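Protein prgH (Salmonella enterica subsp. enterica serovar Typhimurium, PDB 4G2S) is a component of the Salmonella SPI-1 type III secretion basal body, probably serving cell invasion, and is represented here by its FHA domain. Local coordinates at residues A[10-15]-A[101-106]; A[28-33]-A[52-57]; A[56-61]-A[97-102]; A[62-67]-A[77-82]. All coordinates share one frame; numbering follows the deposited sequence.

Contact 1. Residues A[10-15]-A[101-106]; sequences RLLNSS and LILIRP
Leu12 reaches over strand 101-106 and lays its CD1 methyl between Leu101 and Leu103, whose side chains stand on the same face of the sheet. CD1 comes within 3.4 Å of Leu101 CD2, tighter than ordinary methyl packing, and 3.6 Å from Leu103 CB; the leucines slant across one another rather than running alongside. On the other face Leu11 CD2 meets Ile102 CG2 at 3.8 Å, and Ile102 carries on to Phe63 and Ile65 of the facing sheet. Branched aliphatic residues thus suit both surfaces of this antiparallel pairing.

Arg10 and Leu103 form a hydrogen-bonded pair, with Arg10 N 2.9 Å from Leu103 O and Leu103 N 2.8 Å from Arg10 O. Two residues on, past the non-hydrogen-bonded pair Leu11-Ile102, Leu12 N gives its hydrogen to Leu101 O at 2.7 Å. Strand 7-11 has ended when Asn13 takes over with its side chain: a chi1 of 74°, placing CG between the backbone N and the carbonyl carbon, brings OD1 to 2.8 Å from Leu101 N. The N-H points fairly straight at OD1 (161°) but arrives from above the amide plane, and the Asn13 side chain stands at about a right angle to that of Leu101. Asn13 ND2 hydrogen-bonds to Glu99 O.

The extended Arg10 chain leads its guanidinium away, where it makes salt bridges to Glu20 of its own chain and Glu64 of the second subunit. Asparagine, offering both an acceptor and a donor, extends the ladder by side-chain bonds where the backbone turns off, while the arginine three residues earlier links strand 7-11 to a neighbouring subunit.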
loop_
_atom_site.group_PDB
_atom_site.type_symbol
_atom_site.label_atom_id
_atom_site.label_comp_id
_atom_site.label_asym_id
_atom_site.label_seq_id
_atom_site.Cartn_x
_atom_site.Cartn_y
_atom_site.Cartn_z
ATOM N N ARG A 10 15.288 -18.017 11.297
ATOM C CA ARG A 10 14.089 -18.016 12.075
ATOM C C ARG A 10 14.128 -16.938 13.165
ATOM O O ARG A 10 15.087 -16.800 13.962
ATOM C CB ARG A 10 13.846 -19.408 12.698
ATOM C CG ARG A 10 12.509 -19.495 13.449
ATOM C CD ARG A 10 12.401 -20.738 14.331
ATOM N NE ARG A 10 11.107 -20.846 14.970
ATOM C CZ ARG A 10 10.036 -21.479 14.489
ATOM N NH1 ARG A 10 10.031 -22.085 13.298
ATOM N NH2 ARG A 10 8.932 -21.511 15.231
ATOM N N LEU A 11 13.039 -16.200 13.242
ATOM C CA LEU A 11 12.873 -15.203 14.333
ATOM C C LEU A 11 12.394 -15.897 15.587
ATOM O O LEU A 11 11.511 -16.773 15.530
ATOM C CB LEU A 11 11.901 -14.158 13.867
ATOM C CG LEU A 11 12.345 -13.391 12.623
ATOM C CD1 LEU A 11 11.359 -12.236 12.456
ATOM C CD2 LEU A 11 13.727 -12.901 12.652
ATOM N N LEU A 12 12.985 -15.582 16.727
ATOM C CA LEU A 12 12.611 -16.253 17.975
ATOM C C LEU A 12 11.937 -15.293 18.945
ATOM O O LEU A 12 11.558 -15.696 20.025
ATOM C CB LEU A 12 13.834 -16.878 18.667
ATOM C CG LEU A 12 14.688 -17.890 17.892
ATOM C CD1 LEU A 12 15.756 -18.438 18.830
ATOM C CD2 LEU A 12 13.802 -18.991 17.345
ATOM N N ASN A 13 11.845 -14.034 18.553
ATOM C CA ASN A 13 11.039 -13.008 19.190
ATOM C C ASN A 13 10.548 -11.999 18.150
ATOM O O ASN A 13 10.625 -12.291 16.941
ATOM C CB ASN A 13 11.785 -12.339 20.339
ATOM C CG ASN A 13 12.864 -11.400 19.873
ATOM O OD1 ASN A 13 13.272 -11.445 18.723
ATOM N ND2 ASN A 13 13.437 -10.645 20.810
ATOM N N SER A 14 10.091 -10.836 18.612
ATOM C CA SER A 14 9.383 -9.842 17.755
ATOM C C SER A 14 7.935 -10.277 17.456
ATOM O O SER A 14 7.500 -11.387 17.788
ATOM C CB SER A 14 10.135 -9.471 16.474
ATOM O OG SER A 14 9.821 -10.365 15.368
ATOM N N SER A 15 7.183 -9.357 16.870
ATOM C CA SER A 15 5.807 -9.623 16.434
ATOM C C SER A 15 5.729 -10.654 15.297
ATOM O O SER A 15 4.664 -11.239 15.029
ATOM C CB SER A 15 5.153 -8.309 16.015
ATOM O OG SER A 15 5.819 -7.859 14.847
ATOM N N LEU A 101 16.082 -11.474 18.522
ATOM C CA LEU A 101 16.625 -12.814 18.724
ATOM C C LEU A 101 16.280 -13.723 17.514
ATOM O O LEU A 101 15.096 -13.882 17.110
ATOM C CB LEU A 101 16.096 -13.347 20.070
ATOM C CG LEU A 101 16.892 -14.336 20.896
ATOM C CD1 LEU A 101 16.127 -14.723 22.140
ATOM C CD2 LEU A 101 17.115 -15.557 20.047
ATOM N N ILE A 102 17.327 -14.288 16.900
ATOM C CA ILE A 102 17.177 -15.098 15.714
ATOM C C ILE A 102 17.877 -16.391 15.916
ATOM O O ILE A 102 18.651 -16.564 16.812
ATOM C CB ILE A 102 17.789 -14.425 14.451
ATOM C CG1 ILE A 102 19.304 -14.286 14.591
ATOM C CG2 ILE A 102 17.230 -13.010 14.239
ATOM C CD1 ILE A 102 19.957 -13.790 13.296
ATOM N N LEU A 103 17.667 -17.295 14.981
ATOM C CA LEU A 103 18.283 -18.574 15.031
ATOM C C LEU A 103 18.517 -18.928 13.566
ATOM O O LEU A 103 17.672 -18.595 12.764
ATOM C CB LEU A 103 17.314 -19.557 15.732
ATOM C CG LEU A 103 17.962 -20.930 15.817
ATOM C CD1 LEU A 103 17.658 -21.555 17.171
ATOM C CD2 LEU A 103 17.562 -21.841 14.668
ATOM N N ILE A 104 19.709 -19.464 13.193
ATOM C CA ILE A 104 19.998 -19.855 11.812
ATOM C C ILE A 104 20.078 -21.398 11.819
ATOM O O ILE A 104 20.853 -21.987 12.614
ATOM C CB ILE A 104 21.317 -19.236 11.270
ATOM C CG1 ILE A 104 21.306 -17.701 11.376
ATOM C CG2 ILE A 104 21.555 -19.678 9.841
ATOM C CD1 ILE A 104 22.674 -17.034 11.192
ATOM N N ARG A 105 19.272 -22.045 10.978
ATOM C CA ARG A 105 19.225 -23.512 10.901
ATOM C C ARG A 105 19.358 -24.011 9.454
ATOM O O ARG A 105 18.964 -23.323 8.527
ATOM C CB ARG A 105 17.904 -24.037 11.487
ATOM C CG ARG A 105 16.720 -23.686 10.660
ATOM C CD ARG A 105 15.416 -24.104 11.341
ATOM N NE ARG A 105 14.283 -23.984 10.439
ATOM C CZ ARG A 105 14.033 -24.782 9.422
ATOM N NH1 ARG A 105 14.820 -25.810 9.150
ATOM N NH2 ARG A 105 12.927 -24.613 8.726
ATOM N N PRO A 106 19.876 -25.254 9.260
ATOM C CA PRO A 106 19.711 -25.916 7.994
ATOM C C PRO A 106 18.249 -26.163 7.674
ATOM O O PRO A 106 17.441 -26.446 8.591
ATOM C CB PRO A 106 20.382 -27.249 8.211
ATOM C CG PRO A 106 21.334 -27.023 9.315
ATOM C CD PRO A 106 20.624 -26.089 10.207
#

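Contact 2. Residues A[28-33]-A[52-57]; sequences TLFVVG and FFIPLD
Phe52 lies alongside the ring of Phe30, both side chains pointing the same way, their planes inclined at 35° and centroids 5.6 Å apart. The two belong to the parallel strands of a beta-alpha-beta unit, 26-33 and 51-55, connected through helix 35-41. Phe52 CD2 approaches Phe30 CE2 to 3.8 Å, while the CG2 methyl of Thr28 sits at the edge of the Phe52 ring, near its plane. Ile54 closes the row from the other end, its CD1 3.7 Å from Phe30 CD2. This face is turned to the interior, where the Phe30 ring stacks on that of Phe63 and Phe52 meets Phe21; rings and branched aliphatic chains make up most of it, with Thr28 contributing its methyl. Val32 continues the apolar surface, its CG1 3.8 Å from Leu56 CB, with those two side chains again side by side.

Val31 and Phe53 occupy the opposite face, on the side of helix 35-41, and touch its Ala37. Here CG of Phe53 is anti to the backbone N (chi1 172°), which brings the ring close to the carbonyl oxygens of Val31 and Gly33.

Between the faces the backbones alternate donors and acceptors in parallel register, as in Ile54 N to Val31 O at 2.8 Å. The last rung differs: Leu56 N is 3.0 Å from Gly33 O yet comes from above that carbonyl's plane, and Phe53 CZ lies 3.3 Å from the same oxygen.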
loop_
_atom_site.group_PDB
_atom_site.type_symbol
_atom_site.label_atom_id
_atom_site.label_comp_id
_atom_site.label_asym_id
_atom_site.label_seq_id
_atom_site.Cartn_x
_atom_site.Cartn_y
_atom_site.Cartn_z
ATOM N N THR A 28 22.679 -11.427 2.806
ATOM C CA THR A 28 21.284 -11.046 2.994
ATOM C C THR A 28 21.209 -9.968 4.072
ATOM O O THR A 28 21.734 -10.155 5.146
ATOM C CB THR A 28 20.430 -12.272 3.390
ATOM O OG1 THR A 28 20.651 -13.303 2.407
ATOM C CG2 THR A 28 18.978 -11.936 3.362
ATOM N N LEU A 29 20.554 -8.867 3.724
ATOM C CA LEU A 29 20.216 -7.740 4.637
ATOM C C LEU A 29 18.868 -7.870 5.341
ATOM O O LEU A 29 17.820 -8.156 4.717
ATOM C CB LEU A 29 20.215 -6.451 3.886
ATOM C CG LEU A 29 19.980 -5.101 4.671
ATOM C CD1 LEU A 29 21.107 -4.912 5.641
ATOM C CD2 LEU A 29 19.908 -3.902 3.648
ATOM N N PHE A 30 18.923 -7.619 6.631
ATOM C CA PHE A 30 17.799 -7.517 7.514
ATOM C C PHE A 30 17.756 -6.093 8.061
ATOM O O PHE A 30 18.620 -5.654 8.810
ATOM C CB PHE A 30 17.883 -8.563 8.636
ATOM C CG PHE A 30 17.726 -9.952 8.128
ATOM C CD1 PHE A 30 18.823 -10.611 7.594
ATOM C CD2 PHE A 30 16.501 -10.540 8.058
ATOM C CE1 PHE A 30 18.692 -11.898 7.071
ATOM C CE2 PHE A 30 16.348 -11.858 7.541
ATOM C CZ PHE A 30 17.452 -12.514 7.056
ATOM N N VAL A 31 16.689 -5.374 7.716
ATOM C CA VAL A 31 16.446 -4.042 8.237
ATOM C C VAL A 31 15.422 -4.250 9.333
ATOM O O VAL A 31 14.370 -4.871 9.074
ATOM C CB VAL A 31 15.843 -3.083 7.192
ATOM C CG1 VAL A 31 15.497 -1.718 7.857
ATOM C CG2 VAL A 31 16.769 -2.917 6.001
ATOM N N VAL A 32 15.760 -3.774 10.547
ATOM C CA VAL A 32 15.045 -4.050 11.756
ATOM C C VAL A 32 14.745 -2.707 12.472
ATOM O O VAL A 32 15.640 -1.937 12.886
ATOM C CB VAL A 32 15.829 -4.931 12.725
ATOM C CG1 VAL A 32 14.966 -5.399 13.866
ATOM C CG2 VAL A 32 16.487 -6.129 12.086
ATOM N N GLY A 33 13.470 -2.402 12.598
ATOM C CA GLY A 33 13.097 -1.120 13.154
ATOM C C GLY A 33 11.630 -0.767 13.043
ATOM O O GLY A 33 10.754 -1.624 12.890
ATOM N N PHE A 52 15.238 -8.126 3.830
ATOM C CA PHE A 52 13.978 -8.322 4.590
ATOM C C PHE A 52 13.762 -7.232 5.642
ATOM O O PHE A 52 14.730 -6.750 6.224
ATOM C CB PHE A 52 13.950 -9.710 5.236
ATOM C CG PHE A 52 14.035 -10.855 4.180
ATOM C CD1 PHE A 52 12.944 -11.131 3.424
ATOM C CD2 PHE A 52 15.202 -11.580 3.958
ATOM C CE1 PHE A 52 12.957 -12.102 2.431
ATOM C CE2 PHE A 52 15.239 -12.615 3.023
ATOM C CZ PHE A 52 14.116 -12.853 2.221
ATOM N N PHE A 53 12.519 -6.833 5.877
ATOM C CA PHE A 53 12.229 -5.876 6.914
ATOM C C PHE A 53 11.591 -6.607 8.047
ATOM O O PHE A 53 10.642 -7.332 7.830
ATOM C CB PHE A 53 11.231 -4.785 6.484
ATOM C CG PHE A 53 10.795 -3.932 7.615
ATOM C CD1 PHE A 53 11.598 -2.902 8.050
ATOM C CD2 PHE A 53 9.589 -4.194 8.293
ATOM C CE1 PHE A 53 11.193 -2.117 9.111
ATOM C CE2 PHE A 53 9.188 -3.420 9.358
ATOM C CZ PHE A 53 9.999 -2.373 9.766
ATOM N N ILE A 54 12.081 -6.407 9.263
ATOM C CA ILE A 54 11.505 -6.951 10.471
ATOM C C ILE A 54 11.105 -5.776 11.366
ATOM O O ILE A 54 11.941 -4.945 11.670
ATOM C CB ILE A 54 12.587 -7.766 11.261
ATOM C CG1 ILE A 54 13.095 -8.876 10.358
ATOM C CG2 ILE A 54 12.034 -8.339 12.555
ATOM C CD1 ILE A 54 14.272 -9.641 10.916
ATOM N N PRO A 55 9.842 -5.717 11.811
ATOM C CA PRO A 55 9.407 -4.661 12.735
ATOM C C PRO A 55 9.841 -4.931 14.180
ATOM O O PRO A 55 9.800 -6.080 14.655
ATOM C CB PRO A 55 7.894 -4.693 12.604
ATOM C CG PRO A 55 7.575 -6.108 12.349
ATOM C CD PRO A 55 8.726 -6.596 11.446
ATOM N N LEU A 56 10.387 -3.916 14.815
ATOM C CA LEU A 56 10.766 -4.004 16.220
ATOM C C LEU A 56 10.671 -2.582 16.793
ATOM O O LEU A 56 11.255 -1.645 16.262
ATOM C CB LEU A 56 12.169 -4.587 16.383
ATOM C CG LEU A 56 12.510 -5.146 17.764
ATOM C CD1 LEU A 56 11.760 -6.447 18.066
ATOM C CD2 LEU A 56 14.010 -5.375 17.863
ATOM N N ASP A 57 9.899 -2.422 17.853
ATOM C CA ASP A 57 9.580 -1.051 18.328
ATOM C C ASP A 57 10.806 -0.409 18.983
ATOM O O ASP A 57 10.983 0.787 18.893
ATOM C CB ASP A 57 8.363 -1.053 19.253
ATOM C CG ASP A 57 8.450 -2.110 20.342
ATOM O OD1 ASP A 57 9.447 -2.882 20.341
ATOM O OD2 ASP A 57 7.516 -2.170 21.185
#

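Contact 3. Residues A[56-61]-A[97-102]; sequences LDHGGV and VGELLI
The backbone N-H of Glu99, within the type II' turn Val97-Leu100, binds Gly59 O of the irregular loop 56-61 at 2.9 Å, nearly straight (162°) but from above the carbonyl plane. A water molecule adds a second backbone link, accepting from Val61 N at 3.0 Å and donating to Val97 O at 2.9 Å.

Gly98 takes the second position of the turn with positive phi, a shape that glycine adopts readily. Its bare CA also leaves room for Val61, whose CG2 methyl rests 3.6 Å from Gly98 CA. Gly59 likewise has positive phi, and with no side chain it lets Glu99 CB come close. At the outer side Glu99 lays its CB 3.5 Å from His58 O. The bent glutamate chain then brings OE2 to the edge of the His58 ring, 3.9 Å from CE1, the carboxylate and ring planes inclined at 70°. Leu56 CD2 adds an apolar contact with Leu100, 3.9 Å from Leu100 N.

The turn joins strands 95-97 and 100-106 of one sheet, whereas loop 56-61 leads from strand 51-55 to strand 63-67 of the other. Toward the interior, Val97 and Leu100 pack on Phe63, and Leu100 also on Val32 of strand 26-33.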
loop_
_atom_site.group_PDB
_atom_site.type_symbol
_atom_site.label_atom_id
_atom_site.label_comp_id
_atom_site.label_asym_id
_atom_site.label_seq_id
_atom_site.Cartn_x
_atom_site.Cartn_y
_atom_site.Cartn_z
ATOM N N LEU A 56 10.387 -3.916 14.815
ATOM C CA LEU A 56 10.766 -4.004 16.220
ATOM C C LEU A 56 10.671 -2.582 16.793
ATOM O O LEU A 56 11.255 -1.645 16.262
ATOM C CB LEU A 56 12.169 -4.587 16.383
ATOM C CG LEU A 56 12.510 -5.146 17.764
ATOM C CD1 LEU A 56 11.760 -6.447 18.066
ATOM C CD2 LEU A 56 14.010 -5.375 17.863
ATOM N N ASP A 57 9.899 -2.422 17.853
ATOM C CA ASP A 57 9.580 -1.051 18.328
ATOM C C ASP A 57 10.806 -0.409 18.983
ATOM O O ASP A 57 10.983 0.787 18.893
ATOM C CB ASP A 57 8.363 -1.053 19.253
ATOM C CG ASP A 57 8.450 -2.110 20.342
ATOM O OD1 ASP A 57 9.447 -2.882 20.341
ATOM O OD2 ASP A 57 7.516 -2.170 21.185
ATOM N N HIS A 58 11.668 -1.230 19.591
ATOM C CA HIS A 58 12.853 -0.745 20.307
ATOM C C HIS A 58 14.081 -1.655 20.161
ATOM O O HIS A 58 14.000 -2.891 20.223
ATOM C CB HIS A 58 12.483 -0.546 21.796
ATOM C CG HIS A 58 13.665 -0.339 22.720
ATOM N ND1 HIS A 58 14.418 -1.361 23.156
ATOM C CD2 HIS A 58 14.188 0.822 23.322
ATOM C CE1 HIS A 58 15.393 -0.894 23.969
ATOM N NE2 HIS A 58 15.238 0.439 24.084
ATOM N N GLY A 59 15.245 -1.033 19.996
ATOM C CA GLY A 59 16.512 -1.767 20.065
ATOM C C GLY A 59 16.861 -2.493 18.767
ATOM O O GLY A 59 17.715 -3.392 18.768
ATOM N N GLY A 60 16.208 -2.113 17.673
ATOM C CA GLY A 60 16.449 -2.781 16.390
ATOM C C GLY A 60 17.796 -2.354 15.806
ATOM O O GLY A 60 18.146 -1.184 15.808
ATOM N N VAL A 61 18.557 -3.300 15.319
ATOM C CA VAL A 61 19.820 -3.043 14.658
ATOM C C VAL A 61 19.811 -3.794 13.297
ATOM O O VAL A 61 19.492 -4.967 13.306
ATOM C CB VAL A 61 20.988 -3.620 15.451
ATOM C CG1 VAL A 61 22.294 -3.430 14.682
ATOM C CG2 VAL A 61 21.128 -2.956 16.834
ATOM N N VAL A 97 20.848 -9.985 18.140
ATOM C CA VAL A 97 21.255 -8.776 17.392
ATOM C C VAL A 97 20.460 -7.596 17.820
ATOM O O VAL A 97 19.252 -7.531 17.550
ATOM C CB VAL A 97 21.006 -8.970 15.856
ATOM C CG1 VAL A 97 21.757 -7.944 15.060
ATOM C CG2 VAL A 97 21.410 -10.328 15.397
ATOM N N GLY A 98 21.087 -6.607 18.441
ATOM C CA GLY A 98 20.334 -5.614 19.194
ATOM C C GLY A 98 19.306 -6.341 20.093
ATOM O O GLY A 98 19.677 -7.293 20.804
ATOM N N GLU A 99 18.041 -5.913 20.067
ATOM C CA GLU A 99 16.992 -6.593 20.875
ATOM C C GLU A 99 16.291 -7.717 20.102
ATOM O O GLU A 99 15.353 -8.338 20.615
ATOM C CB GLU A 99 15.932 -5.589 21.377
ATOM C CG GLU A 99 15.654 -5.659 22.863
ATOM C CD GLU A 99 16.738 -5.004 23.706
ATOM O OE1 GLU A 99 17.918 -4.993 23.269
ATOM O OE2 GLU A 99 16.415 -4.524 24.825
ATOM N N LEU A 100 16.702 -7.976 18.865
ATOM C CA LEU A 100 16.168 -9.095 18.142
ATOM C C LEU A 100 16.863 -10.400 18.491
ATOM O O LEU A 100 18.108 -10.444 18.659
ATOM C CB LEU A 100 16.302 -8.841 16.641
ATOM C CG LEU A 100 15.551 -9.759 15.741
ATOM C CD1 LEU A 100 14.035 -9.593 15.918
ATOM C CD2 LEU A 100 16.024 -9.519 14.330
ATOM N N LEU A 101 16.082 -11.474 18.522
ATOM C CA LEU A 101 16.625 -12.814 18.724
ATOM C C LEU A 101 16.280 -13.723 17.514
ATOM O O LEU A 101 15.096 -13.882 17.110
ATOM C CB LEU A 101 16.096 -13.347 20.070
ATOM C CG LEU A 101 16.892 -14.336 20.896
ATOM C CD1 LEU A 101 16.127 -14.723 22.140
ATOM C CD2 LEU A 101 17.115 -15.557 20.047
ATOM N N ILE A 102 17.327 -14.288 16.900
ATOM C CA ILE A 102 17.177 -15.098 15.714
ATOM C C ILE A 102 17.877 -16.391 15.916
ATOM O O ILE A 102 18.651 -16.564 16.812
ATOM C CB ILE A 102 17.789 -14.425 14.451
ATOM C CG1 ILE A 102 19.304 -14.286 14.591
ATOM C CG2 ILE A 102 17.230 -13.010 14.239
ATOM C CD1 ILE A 102 19.957 -13.790 13.296
HETATM O O HOH W 1 17.940 -6.192 15.377
#

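Contact 4. Residues A[62-67]-A[77-82]; sequences NFEIQV and HELKEG
The beta hairpin of strands 63-67 and 74-80 brings Glu64 and His77 together as an antiparallel hydrogen-bonded pair: Glu64 N lies 2.8 Å from His77 O, and His77 N 2.7 Å from Glu64 O. Leu79 N, 3.0 Å from Asn62 O, supplies the next rung.

His77 then uses its ring. NE2 donates to Gln66 OE1 at 2.9 Å; the N-H is nearly straight (164°), and the bond lies both in the glutamine carbonyl plane and close to the imidazole plane. Gln66 arrives there because its CG is anti to the backbone N (chi1 -170°) and the chain beyond stays extended, leaving amide and ring almost coplanar. On the same face Leu79 folds over the Asn62 carbonyl, its CB 3.5 Å from that oxygen, and its CD1 meets Asn62 CB at 4.0 Å. Phe63 belongs to the other face: its CB is 3.4 Å from His77 O, while the ring turns away into the core, toward Val97 and Ile102. Glu78, also on that side, pairs with Arg87.

The polar ends of Glu64 and Asn62 find partners outside the hairpin. Glu64 forms salt bridges with Arg27 of its own chain and Arg10 of the third subunit, and Asn62 ND2 binds backbone oxygens of Ser15 and Asn17 of that subunit. The geometry is consistent with a proton on His77 NE2, whose flat bond to Gln66 probably limits rotation of both groups.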
loop_
_atom_site.group_PDB
_atom_site.type_symbol
_atom_site.label_atom_id
_atom_site.label_comp_id
_atom_site.label_asym_id
_atom_site.label_seq_id
_atom_site.Cartn_x
_atom_site.Cartn_y
_atom_site.Cartn_z
ATOM N N ASN A 62 20.224 -3.128 12.224
ATOM C CA ASN A 62 20.253 -3.802 10.888
ATOM C C ASN A 62 21.439 -4.751 10.875
ATOM O O ASN A 62 22.484 -4.471 11.561
ATOM C CB ASN A 62 20.389 -2.773 9.796
ATOM C CG ASN A 62 19.134 -1.830 9.681
ATOM O OD1 ASN A 62 18.134 -1.969 10.449
ATOM N ND2 ASN A 62 19.160 -0.943 8.702
ATOM N N PHE A 63 21.302 -5.819 10.144
ATOM C CA PHE A 63 22.412 -6.729 10.058
ATOM C C PHE A 63 22.446 -7.467 8.722
ATOM O O PHE A 63 21.417 -7.541 8.060
ATOM C CB PHE A 63 22.402 -7.700 11.242
ATOM C CG PHE A 63 21.215 -8.611 11.295
ATOM C CD1 PHE A 63 21.225 -9.848 10.738
ATOM C CD2 PHE A 63 20.076 -8.211 11.995
ATOM C CE1 PHE A 63 20.148 -10.730 10.851
ATOM C CE2 PHE A 63 18.996 -9.060 12.114
ATOM C CZ PHE A 63 18.987 -10.314 11.502
ATOM N N GLU A 64 23.621 -8.001 8.350
ATOM C CA GLU A 64 23.752 -8.876 7.194
ATOM C C GLU A 64 24.202 -10.217 7.641
ATOM O O GLU A 64 25.100 -10.355 8.471
ATOM C CB GLU A 64 24.725 -8.339 6.132
ATOM C CG GLU A 64 24.554 -6.863 5.784
ATOM C CD GLU A 64 25.361 -6.464 4.552
ATOM O OE1 GLU A 64 25.072 -5.438 3.924
ATOM O OE2 GLU A 64 26.235 -7.264 4.120
ATOM N N ILE A 65 23.616 -11.221 7.029
ATOM C CA ILE A 65 24.116 -12.588 7.099
ATOM C C ILE A 65 24.834 -12.970 5.816
ATOM O O ILE A 65 24.331 -12.773 4.675
ATOM C CB ILE A 65 22.999 -13.582 7.476
ATOM C CG1 ILE A 65 22.455 -13.167 8.844
ATOM C CG2 ILE A 65 23.548 -15.014 7.469
ATOM C CD1 ILE A 65 21.660 -14.220 9.546
ATOM N N GLN A 66 26.067 -13.466 6.006
ATOM C CA GLN A 66 26.906 -13.888 4.883
ATOM C C GLN A 66 27.165 -15.389 4.926
ATOM O O GLN A 66 27.707 -15.872 5.904
ATOM C CB GLN A 66 28.262 -13.191 4.925
ATOM C CG GLN A 66 29.056 -13.411 3.671
ATOM C CD GLN A 66 30.351 -12.608 3.617
ATOM O OE1 GLN A 66 30.576 -11.690 4.398
ATOM N NE2 GLN A 66 31.191 -12.938 2.650
ATOM N N VAL A 67 26.835 -16.079 3.845
ATOM C CA VAL A 67 26.920 -17.547 3.739
ATOM C C VAL A 67 27.922 -17.725 2.616
ATOM O O VAL A 67 27.585 -17.379 1.451
ATOM C CB VAL A 67 25.575 -18.166 3.328
ATOM C CG1 VAL A 67 25.689 -19.659 3.047
ATOM C CG2 VAL A 67 24.464 -17.877 4.348
ATOM N N HIS A 77 27.163 -9.683 10.087
ATOM C CA HIS A 77 27.673 -8.318 10.169
ATOM C C HIS A 77 26.632 -7.465 10.793
ATOM O O HIS A 77 25.566 -7.254 10.185
ATOM C CB HIS A 77 27.985 -7.802 8.803
ATOM C CG HIS A 77 28.883 -8.663 8.043
ATOM N ND1 HIS A 77 30.200 -8.624 8.204
ATOM C CD2 HIS A 77 28.640 -9.583 7.033
ATOM C CE1 HIS A 77 30.785 -9.487 7.348
ATOM N NE2 HIS A 77 29.841 -10.073 6.642
ATOM N N GLU A 78 26.884 -6.979 12.008
ATOM C CA GLU A 78 26.028 -5.978 12.645
ATOM C C GLU A 78 26.361 -4.602 12.177
ATOM O O GLU A 78 27.497 -4.172 12.368
ATOM C CB GLU A 78 26.261 -5.928 14.153
ATOM C CG GLU A 78 25.734 -7.065 14.914
ATOM C CD GLU A 78 25.518 -6.749 16.402
ATOM O OE1 GLU A 78 25.692 -5.614 16.929
ATOM O OE2 GLU A 78 25.089 -7.692 17.016
ATOM N N LEU A 79 25.367 -3.853 11.668
ATOM C CA LEU A 79 25.605 -2.515 11.069
ATOM C C LEU A 79 25.498 -1.391 12.083
ATOM O O LEU A 79 24.445 -1.205 12.678
ATOM C CB LEU A 79 24.660 -2.255 9.921
ATOM C CG LEU A 79 24.732 -3.363 8.841
ATOM C CD1 LEU A 79 23.803 -3.040 7.664
ATOM C CD2 LEU A 79 26.083 -3.740 8.323
ATOM N N LYS A 80 26.611 -0.688 12.316
ATOM C CA LYS A 80 26.652 0.500 13.191
ATOM C C LYS A 80 26.886 1.789 12.384
ATOM O O LYS A 80 26.926 1.760 11.160
ATOM C CB LYS A 80 27.787 0.331 14.174
ATOM C CG LYS A 80 27.709 -0.954 15.015
ATOM C CD LYS A 80 28.540 -0.793 16.296
ATOM C CE LYS A 80 28.839 -2.125 16.975
ATOM N NZ LYS A 80 27.603 -2.936 17.222
ATOM N N GLU A 81 27.087 2.922 13.065
ATOM C CA GLU A 81 27.291 4.186 12.349
ATOM C C GLU A 81 28.591 4.135 11.522
ATOM O O GLU A 81 29.709 4.039 12.087
ATOM C CB GLU A 81 27.385 5.360 13.324
ATOM C CG GLU A 81 26.141 5.573 14.190
ATOM C CD GLU A 81 25.908 4.455 15.217
ATOM O OE1 GLU A 81 26.891 3.774 15.642
ATOM O OE2 GLU A 81 24.724 4.233 15.579
ATOM N N GLY A 82 28.437 4.195 10.202
ATOM C CA GLY A 82 29.548 4.255 9.273
ATOM C C GLY A 82 30.511 3.083 9.277
ATOM O O GLY A 82 31.570 3.175 8.689
#

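Overall arrangement
From the N terminus, the 10-15 segment meets the last strand in contact 1, closing a loop within which contacts 2 and 4 are nested. Contact 2 closes first, through the helical crossover from strand 26-33 to 51-55, and its second segment runs into loop 56-61 of contact 3. That loop is met much later by the turn before strand 100-106, whose residues 101 and 102 also belong to contact 1, so contact 3 encloses contact 4. Contacts 2 and 4 share the mixed sheet; contact 1 pairs the two central strands of the antiparallel sheet. Contact 3 joins the two, and side chains of strands 100-106 and 63-67 pack contacts 1 and 4 against each other.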